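Local coordinates for protein bsobi restriction endonuclease (Geobacillus stearothermophilus, PDB 1DC1) that recognises the double-stranded DNA sequence 5'-CYCGRG-3' and cleaves it after the first cytosine, acting as a homodimeric type II restriction endonuclease, at residues D[76-79]-D[80-84]; D[96-100]-D[101-105]; D[113-116]-D[117-121]. All coordinates share one frame; numbering follows the deposited sequence.

Contact 1 of 3, residues D[76-79]-D[80-84]. With nucleotides of chain B.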
loop_
_atom_site.group_PDB
_atom_site.type_symbol
_atom_site.label_atom_id
_atom_site.label_comp_id
_atom_site.label_asym_id
_atom_site.label_seq_id
_atom_site.Cartn_x
_atom_site.Cartn_y
_atom_site.Cartn_z
ATOM N N SER D 76 -5.975 19.110 12.045
ATOM C CA SER D 76 -6.630 18.432 13.156
ATOM C C SER D 76 -6.532 16.917 13.032
ATOM O O SER D 76 -7.038 16.191 13.874
ATOM C CB SER D 76 -8.093 18.895 13.301
ATOM O OG SER D 76 -8.996 18.085 12.571
ATOM N N GLY D 77 -5.853 16.428 11.996
ATOM C CA GLY D 77 -5.659 14.998 11.848
ATOM C C GLY D 77 -6.575 14.291 10.885
ATOM O O GLY D 77 -6.611 13.053 10.900
ATOM N N ILE D 78 -7.290 15.060 10.057
ATOM C CA ILE D 78 -8.224 14.518 9.084
ATOM C C ILE D 78 -7.729 14.569 7.614
ATOM O O ILE D 78 -7.679 15.639 6.999
ATOM C CB ILE D 78 -9.615 15.234 9.217
ATOM C CG1 ILE D 78 -10.088 15.242 10.686
ATOM C CG2 ILE D 78 -10.636 14.560 8.266
ATOM C CD1 ILE D 78 -10.233 13.870 11.310
ATOM N N SER D 79 -7.377 13.402 7.080
ATOM C CA SER D 79 -6.906 13.302 5.709
ATOM C C SER D 79 -8.088 13.569 4.772
ATOM O O SER D 79 -9.228 13.433 5.157
ATOM C CB SER D 79 -6.355 11.907 5.444
ATOM O OG SER D 79 -7.416 10.952 5.509
ATOM N N ASP D 80 -7.827 13.931 3.532
ATOM C CA ASP D 80 -8.952 14.160 2.634
ATOM C C ASP D 80 -9.706 12.857 2.385
ATOM O O ASP D 80 -10.929 12.871 2.149
ATOM C CB ASP D 80 -8.488 14.812 1.346
ATOM C CG ASP D 80 -8.181 16.299 1.529
ATOM O OD1 ASP D 80 -8.583 16.879 2.563
ATOM O OD2 ASP D 80 -7.542 16.881 0.623
ATOM N N LYS D 81 -8.990 11.730 2.487
ATOM C CA LYS D 81 -9.631 10.419 2.329
ATOM C C LYS D 81 -10.633 10.221 3.509
ATOM O O LYS D 81 -11.777 9.833 3.292
ATOM C CB LYS D 81 -8.575 9.288 2.326
ATOM C CG LYS D 81 -9.135 7.918 2.619
ATOM C CD LYS D 81 -8.254 6.778 2.109
ATOM C CE LYS D 81 -8.247 6.620 0.595
ATOM N NZ LYS D 81 -7.330 5.500 0.170
ATOM N N ALA D 82 -10.208 10.515 4.743
ATOM C CA ALA D 82 -11.089 10.353 5.895
ATOM C C ALA D 82 -12.261 11.341 5.904
ATOM O O ALA D 82 -13.366 11.009 6.351
ATOM C CB ALA D 82 -10.307 10.503 7.218
ATOM N N LYS D 83 -12.009 12.549 5.407
ATOM C CA LYS D 83 -12.988 13.617 5.439
ATOM C C LYS D 83 -14.289 13.211 4.749
ATOM O O LYS D 83 -15.375 13.621 5.197
ATOM C CB LYS D 83 -12.313 14.894 4.898
ATOM C CG LYS D 83 -13.011 15.706 3.841
ATOM C CD LYS D 83 -12.498 17.161 3.899
ATOM C CE LYS D 83 -12.543 17.877 2.554
ATOM N NZ LYS D 83 -12.012 17.047 1.449
ATOM N N LYS D 84 -14.185 12.347 3.737
ATOM C CA LYS D 84 -15.366 11.890 3.003
ATOM C C LYS D 84 -16.422 11.228 3.904
ATOM O O LYS D 84 -17.601 11.211 3.601
ATOM C CB LYS D 84 -14.987 10.837 1.965
ATOM C CG LYS D 84 -14.032 11.262 0.899
ATOM C CD LYS D 84 -13.990 10.157 -0.213
ATOM C CE LYS D 84 -13.873 8.715 0.335
ATOM N NZ LYS D 84 -12.548 8.439 0.979
ATOM P P DG B 10 -4.968 12.541 1.527
ATOM O OP1 DG B 10 -5.192 13.888 2.118
ATOM O OP2 DG B 10 -6.118 11.631 1.331
ATOM O "O5'" DG B 10 -4.098 12.730 0.210
ATOM C "C5'" DG B 10 -4.676 12.789 -1.077
ATOM C "C4'" DG B 10 -3.695 12.239 -2.091
ATOM O "O4'" DG B 10 -3.336 10.893 -1.725
ATOM C "C3'" DG B 10 -4.331 12.125 -3.468
ATOM O "O3'" DG B 10 -3.982 13.252 -4.228
ATOM C "C2'" DG B 10 -3.721 10.882 -4.074
ATOM C "C1'" DG B 10 -3.455 10.019 -2.852
ATOM N N9 DG B 10 -4.509 9.057 -2.561
ATOM C C8 DG B 10 -5.279 9.007 -1.417
ATOM N N7 DG B 10 -6.072 7.974 -1.383
ATOM C C5 DG B 10 -5.831 7.315 -2.589
ATOM C C6 DG B 10 -6.395 6.090 -3.121
ATOM O O6 DG B 10 -7.277 5.374 -2.635
ATOM N N1 DG B 10 -5.833 5.757 -4.364
ATOM C C2 DG B 10 -4.912 6.537 -5.050
ATOM N N2 DG B 10 -4.528 6.075 -6.280
ATOM N N3 DG B 10 -4.408 7.689 -4.575
ATOM C C4 DG B 10 -4.893 7.995 -3.341
ATOM P P DA B 9 -5.351 8.050 5.596
ATOM O OP1 DA B 9 -4.569 7.918 6.855
ATOM O OP2 DA B 9 -6.819 8.276 5.697
ATOM O "O5'" DA B 9 -4.723 9.168 4.620
ATOM C "C5'" DA B 9 -3.383 9.724 4.806
ATOM C "C4'" DA B 9 -2.715 9.953 3.470
ATOM O "O4'" DA B 9 -2.127 8.746 2.946
ATOM C "C3'" DA B 9 -3.612 10.446 2.345
ATOM O "O3'" DA B 9 -3.907 11.838 2.501
ATOM C "C2'" DA B 9 -2.801 10.095 1.105
ATOM C "C1'" DA B 9 -2.131 8.787 1.520
ATOM N N9 DA B 9 -2.877 7.618 1.047
ATOM C C8 DA B 9 -3.984 7.028 1.632
ATOM N N7 DA B 9 -4.448 6.007 0.959
ATOM C C5 DA B 9 -3.595 5.901 -0.136
ATOM C C6 DA B 9 -3.546 5.007 -1.231
ATOM N N6 DA B 9 -4.387 3.995 -1.420
ATOM N N1 DA B 9 -2.577 5.197 -2.135
ATOM C C2 DA B 9 -1.708 6.204 -1.969
ATOM N N3 DA B 9 -1.645 7.094 -1.000
ATOM C C4 DA B 9 -2.625 6.888 -0.098
HETATM O O HOH W 1 -9.001 16.985 5.243
#
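Ser79 is the N-cap of the short helix 80-83: its OG accepts from Ala82 N at 2.9 Å with an N-H...O angle of 160°. The hydroxyl stands between the backbone N and the carbonyl carbon (chi1 66°), which turns it to the N-H of Ala82 and lets it also donate to OP2 of DA9 of chain B at 2.7 Å. Donating to DNA and accepting from the helix, OG is held by two bonds, one to each. Ser79 O receives Lys83 N at 2.9 Å, closing the turn.

The backbone adds further grips on the DNA. Asp80 N donates to OP1 of DG10 of chain B at 3.0 Å, and Lys81 N makes a weak bond to OP2 of the same phosphate. One water donates to both Ile78 O and Asp80 OD1, tying the loop to the helix start.

Apolar contact is slight: Ile78 CG2 lies 3.8 Å from Lys83 CB and somewhat farther from Ala82 CB.

Lys81, an established DNA-contacting residue, reaches the major-groove edges of both purines. A bend at chi3 (-72°) brings NZ to O6 of DG10 at 2.8 Å and to N7 of DA9 at 3.0 Å, with a weaker bond to DG10 N7; Asp246 of the second subunit pairs with the same amine. A methionine in its place would probably leave both purine edges without their donor and Asp246 of the second subunit without this partner.

The chemistry implies a division of labour: the N-H groups at the start of a short, weakly bonded helix hold the DNA phosphates, while one ammonium group reads two adjacent purines.

Contact 2 of 3, residues D[96-100]-D[101-105]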
loop_
_atom_site.group_PDB
_atom_site.type_symbol
_atom_site.label_atom_id
_atom_site.label_comp_id
_atom_site.label_asym_id
_atom_site.label_seq_id
_atom_site.Cartn_x
_atom_site.Cartn_y
_atom_site.Cartn_z
ATOM N N ASN D 96 -12.235 21.664 16.846
ATOM C CA ASN D 96 -12.219 22.077 18.249
ATOM C C ASN D 96 -11.194 21.266 19.046
ATOM O O ASN D 96 -10.525 21.798 19.940
ATOM C CB ASN D 96 -13.620 21.952 18.866
ATOM C CG ASN D 96 -14.615 22.933 18.229
ATOM O OD1 ASN D 96 -14.236 24.030 17.769
ATOM N ND2 ASN D 96 -15.891 22.538 18.184
ATOM N N ASN D 97 -11.037 19.994 18.701
ATOM C CA ASN D 97 -10.075 19.161 19.415
ATOM C C ASN D 97 -8.679 19.702 19.189
ATOM O O ASN D 97 -7.861 19.743 20.102
ATOM C CB ASN D 97 -10.181 17.724 18.932
ATOM C CG ASN D 97 -11.483 17.056 19.384
ATOM O OD1 ASN D 97 -12.124 17.501 20.362
ATOM N ND2 ASN D 97 -11.888 15.990 18.672
ATOM N N LEU D 98 -8.419 20.141 17.963
ATOM C CA LEU D 98 -7.111 20.679 17.626
ATOM C C LEU D 98 -6.877 21.940 18.461
ATOM O O LEU D 98 -5.807 22.123 19.070
ATOM C CB LEU D 98 -7.061 21.001 16.113
ATOM C CG LEU D 98 -5.865 21.871 15.716
ATOM C CD1 LEU D 98 -4.544 21.142 15.972
ATOM C CD2 LEU D 98 -6.028 22.312 14.236
ATOM N N ILE D 99 -7.877 22.814 18.490
ATOM C CA ILE D 99 -7.769 24.039 19.277
ATOM C C ILE D 99 -7.585 23.744 20.783
ATOM O O ILE D 99 -6.656 24.258 21.389
ATOM C CB ILE D 99 -9.002 24.981 19.040
ATOM C CG1 ILE D 99 -8.928 25.595 17.642
ATOM C CG2 ILE D 99 -9.038 26.112 20.091
ATOM C CD1 ILE D 99 -10.196 26.281 17.228
ATOM N N GLU D 100 -8.417 22.874 21.359
ATOM C CA GLU D 100 -8.328 22.587 22.789
ATOM C C GLU D 100 -7.192 21.717 23.202
ATOM O O GLU D 100 -6.626 21.934 24.263
ATOM C CB GLU D 100 -9.631 21.952 23.292
ATOM C CG GLU D 100 -10.872 22.814 22.991
ATOM C CD GLU D 100 -12.178 22.150 23.404
ATOM O OE1 GLU D 100 -12.132 20.964 23.787
ATOM O OE2 GLU D 100 -13.243 22.804 23.336
ATOM N N ASN D 101 -6.835 20.749 22.365
ATOM C CA ASN D 101 -5.788 19.815 22.736
ATOM C C ASN D 101 -4.394 20.223 22.381
ATOM O O ASN D 101 -3.421 19.794 23.036
ATOM C CB ASN D 101 -6.041 18.435 22.119
ATOM C CG ASN D 101 -7.354 17.852 22.548
ATOM O OD1 ASN D 101 -7.781 18.082 23.682
ATOM N ND2 ASN D 101 -8.014 17.095 21.656
ATOM N N PHE D 102 -4.263 21.050 21.358
ATOM C CA PHE D 102 -2.918 21.434 20.939
ATOM C C PHE D 102 -2.595 22.938 20.856
ATOM O O PHE D 102 -1.542 23.387 21.338
ATOM C CB PHE D 102 -2.618 20.751 19.585
ATOM C CG PHE D 102 -2.730 19.257 19.653
ATOM C CD1 PHE D 102 -1.810 18.515 20.395
ATOM C CD2 PHE D 102 -3.724 18.587 18.971
ATOM C CE1 PHE D 102 -1.878 17.118 20.442
ATOM C CE2 PHE D 102 -3.790 17.178 19.020
ATOM C CZ PHE D 102 -2.870 16.446 19.749
ATOM N N LEU D 103 -3.499 23.711 20.285
ATOM C CA LEU D 103 -3.201 25.108 20.095
ATOM C C LEU D 103 -3.246 25.901 21.363
ATOM O O LEU D 103 -2.343 26.666 21.622
ATOM C CB LEU D 103 -4.097 25.712 19.006
ATOM C CG LEU D 103 -4.094 24.973 17.635
ATOM C CD1 LEU D 103 -4.830 25.792 16.585
ATOM C CD2 LEU D 103 -2.663 24.673 17.169
ATOM N N GLU D 104 -4.267 25.722 22.180
ATOM C CA GLU D 104 -4.303 26.482 23.431
ATOM C C GLU D 104 -3.108 26.077 24.294
ATOM O O GLU D 104 -2.410 26.909 24.853
ATOM C CB GLU D 104 -5.641 26.255 24.066
ATOM C CG GLU D 104 -6.680 26.553 23.042
ATOM C CD GLU D 104 -8.051 26.761 23.584
ATOM O OE1 GLU D 104 -8.496 25.916 24.384
ATOM O OE2 GLU D 104 -8.671 27.778 23.183
ATOM N N PRO D 105 -2.868 24.779 24.433
ATOM C CA PRO D 105 -1.706 24.364 25.219
ATOM C C PRO D 105 -0.343 24.923 24.723
ATOM O O PRO D 105 0.597 25.033 25.521
ATOM C CB PRO D 105 -1.751 22.820 25.136
ATOM C CG PRO D 105 -3.212 22.527 24.965
ATOM C CD PRO D 105 -3.716 23.636 24.054
#
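Leu98 meets Phe102 and Leu103 on the inner side of helix 88-103, near its C-terminal end. Its CD1 lies 4.0 Å from Phe102 CD2, the two side chains crossing at about a right angle, and its CG lies 4.1 Å from Leu103 CG. With CG of Leu98 anti to the backbone N (chi1 166°), the branched end swings toward the following turn although its CB points away. Ile99 CG1 adds a looser touch on Leu103 CD1 at 4.2 Å. Around the leucines other parts of the chain close this side: Leu114 and Arg117 of helix 110-152 lie against Leu98, Pro59 and Leu62 against Leu103. The Phe102 ring is partly exposed and meets Arg117 in a cation-pi pair and Thr40 of the second subunit.

The backbone widens here. Leu98 O accepts from both Phe102 N at 3.0 Å and Leu103 N at 3.1 Å; the first donor stands 36° out of the carbonyl plane, the second lies in it, and this second, i to i+5 bond marks a pi-type turn.

The outer side is looser and polar. Asn97 and Asn101 run side by side in the same direction, their amide planes 20° apart, with Asn101 ND2 3.5 Å from Asn97 CB. Glu100 and Glu104 are likewise aligned, but Glu100 OE2 and Glu104 OE1 stay 5.8 Å apart. Glu100 and Asn101 are exposed to solvent.

Pro105 has no N-H to offer, and its CD sits 3.4 Å from Glu100 O. Inner leucines and outer carboxylates thus make an amphipathic helix end, in which the two carboxylates do not pair with each other and Glu104 has a long, weak ion pair with Lys60.

Contact 3 of 3, residues D[113-116]-D[117-121]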
loop_
_atom_site.group_PDB
_atom_site.type_symbol
_atom_site.label_atom_id
_atom_site.label_comp_id
_atom_site.label_asym_id
_atom_site.label_seq_id
_atom_site.Cartn_x
_atom_site.Cartn_y
_atom_site.Cartn_z
ATOM N N GLU D 113 2.429 25.878 16.161
ATOM C CA GLU D 113 1.836 24.584 16.519
ATOM C C GLU D 113 0.909 24.175 15.336
ATOM O O GLU D 113 0.945 23.035 14.858
ATOM C CB GLU D 113 1.007 24.677 17.820
ATOM C CG GLU D 113 0.436 23.316 18.282
ATOM C CD GLU D 113 1.519 22.304 18.718
ATOM O OE1 GLU D 113 2.642 22.740 19.051
ATOM O OE2 GLU D 113 1.266 21.064 18.747
ATOM N N LEU D 114 0.090 25.106 14.866
ATOM C CA LEU D 114 -0.830 24.847 13.759
ATOM C C LEU D 114 -0.103 24.498 12.463
ATOM O O LEU D 114 -0.435 23.505 11.783
ATOM C CB LEU D 114 -1.683 26.088 13.501
ATOM C CG LEU D 114 -2.613 26.052 12.281
ATOM C CD1 LEU D 114 -3.495 24.777 12.271
ATOM C CD2 LEU D 114 -3.481 27.330 12.333
ATOM N N ILE D 115 0.874 25.342 12.103
ATOM C CA ILE D 115 1.657 25.143 10.863
ATOM C C ILE D 115 2.426 23.807 10.870
ATOM O O ILE D 115 2.452 23.115 9.867
ATOM C CB ILE D 115 2.689 26.329 10.568
ATOM C CG1 ILE D 115 1.995 27.726 10.601
ATOM C CG2 ILE D 115 3.315 26.113 9.219
ATOM C CD1 ILE D 115 0.681 27.838 9.854
ATOM N N PHE D 116 3.050 23.469 11.997
ATOM C CA PHE D 116 3.797 22.229 12.174
ATOM C C PHE D 116 2.826 21.033 12.014
ATOM O O PHE D 116 3.172 20.049 11.356
ATOM C CB PHE D 116 4.437 22.164 13.579
ATOM C CG PHE D 116 5.612 23.096 13.777
ATOM C CD1 PHE D 116 6.128 23.875 12.723
ATOM C CD2 PHE D 116 6.209 23.197 15.023
ATOM C CE1 PHE D 116 7.229 24.753 12.918
ATOM C CE2 PHE D 116 7.310 24.066 15.230
ATOM C CZ PHE D 116 7.813 24.838 14.184
ATOM N N ARG D 117 1.625 21.112 12.612
ATOM C CA ARG D 117 0.669 20.013 12.484
ATOM C C ARG D 117 0.117 19.918 11.088
ATOM O O ARG D 117 -0.058 18.822 10.559
ATOM C CB ARG D 117 -0.438 20.131 13.511
ATOM C CG ARG D 117 0.104 19.620 14.839
ATOM C CD ARG D 117 -0.749 19.863 16.138
ATOM N NE ARG D 117 -0.035 19.174 17.231
ATOM C CZ ARG D 117 -0.123 17.867 17.476
ATOM N NH1 ARG D 117 -0.904 17.085 16.729
ATOM N NH2 ARG D 117 0.637 17.336 18.414
ATOM N N TYR D 118 -0.139 21.070 10.482
ATOM C CA TYR D 118 -0.651 21.096 9.124
ATOM C C TYR D 118 0.380 20.380 8.163
ATOM O O TYR D 118 -0.013 19.569 7.326
ATOM C CB TYR D 118 -0.904 22.559 8.746
ATOM C CG TYR D 118 -1.153 22.737 7.300
ATOM C CD1 TYR D 118 -2.409 22.482 6.761
ATOM C CD2 TYR D 118 -0.110 23.144 6.440
ATOM C CE1 TYR D 118 -2.629 22.637 5.383
ATOM C CE2 TYR D 118 -0.325 23.299 5.091
ATOM C CZ TYR D 118 -1.570 23.055 4.568
ATOM O OH TYR D 118 -1.769 23.287 3.233
ATOM N N LEU D 119 1.683 20.646 8.335
ATOM C CA LEU D 119 2.744 20.042 7.505
ATOM C C LEU D 119 2.942 18.554 7.810
ATOM O O LEU D 119 3.097 17.727 6.912
ATOM C CB LEU D 119 4.088 20.789 7.706
ATOM C CG LEU D 119 4.239 22.154 6.990
ATOM C CD1 LEU D 119 5.359 23.002 7.648
ATOM C CD2 LEU D 119 4.517 21.907 5.492
ATOM N N LEU D 120 2.991 18.226 9.087
ATOM C CA LEU D 120 3.133 16.850 9.473
ATOM C C LEU D 120 2.048 15.976 8.799
ATOM O O LEU D 120 2.373 14.918 8.278
ATOM C CB LEU D 120 3.013 16.722 10.997
ATOM C CG LEU D 120 3.140 15.282 11.515
ATOM C CD1 LEU D 120 4.608 14.858 11.250
ATOM C CD2 LEU D 120 2.717 15.175 13.017
ATOM N N PHE D 121 0.771 16.388 8.856
ATOM C CA PHE D 121 -0.290 15.585 8.230
ATOM C C PHE D 121 -0.277 15.716 6.689
ATOM O O PHE D 121 -0.535 14.745 5.980
ATOM C CB PHE D 121 -1.677 15.933 8.834
ATOM C CG PHE D 121 -1.801 15.598 10.318
ATOM C CD1 PHE D 121 -1.316 14.395 10.821
ATOM C CD2 PHE D 121 -2.279 16.521 11.201
ATOM C CE1 PHE D 121 -1.294 14.141 12.193
ATOM C CE2 PHE D 121 -2.264 16.277 12.560
ATOM C CZ PHE D 121 -1.772 15.099 13.063
HETATM O O HOH W 2 2.380 18.877 19.778
#
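Glu113 and Arg117, one helical turn apart on helix 110-152, form a salt bridge in which Glu113 OE2 accepts from Arg117 NE at 2.8 Å, with an N-H...O angle of 163°. The glutamate reaches forward along the helix: CG is anti to the backbone N (chi1 -176°), and a bend at chi2 (66°) brings the carboxylate round toward the next turn. Arg117 instead runs extended from CG to NE, alongside Glu113 and pointing the same way. OE2 lies at the guanidinium edge, close to its plane, but is itself met on its anti side and from somewhat outside the carboxylate plane.

A water closes a ring between the two groups, donating to Glu113 OE2 and accepting from Arg117 NH2, each at 2.7 Å. The remaining ends turn to the second subunit: Glu113 OE1 pairs with its Arg47, and Arg117 NH1 bonds its Ser39. These several anchors restrict rotation of the guanidinium and satisfy charges that are buried.

Elsewhere on the helix the conformations serve apolar contact. Ile115 CG2, the branch anti to the backbone N, meets Leu119 CD1 at 4.0 Å, the two side chains crossing obliquely; Leu119 also packs on Ala46 of helix 21-53. The Tyr118 side chain leads away toward Ala75 and Leu49. Phe116 packs on Leu119 of the second subunit, and Leu119 on that subunit's Phe116.

Regular bonds such as Leu120 N to Phe116 O at 2.9 Å keep the turns uniform. The whole is a buried alpha-helical segment with an i to i+4 salt bridge, belonging to a helical dimer interface in an enzyme whose dimer encircles its DNA.

The three contacts lie in series along the helical part of the chain and touch pairwise. Contact 3 is the most deeply covered, with all its touching residues buried; contact 1 is mostly buried, partly by DNA and the second subunit; contact 2 is partly buried, with as many exposed as buried residues. Contact 2 lies on helix 88-103 and contact 3 on helix 110-152; the two helices touch where the Phe102 ring and the Arg117 guanidinium form a cation-pi pair. Gly77 N lies 3.6 Å from Phe121 CE2, linking contact 1 to contact 3. Chemistry follows place: phosphate and base recognition, then an amphipathic helix end, then a buried salt bridge within one helix, with further partners on the second subunit.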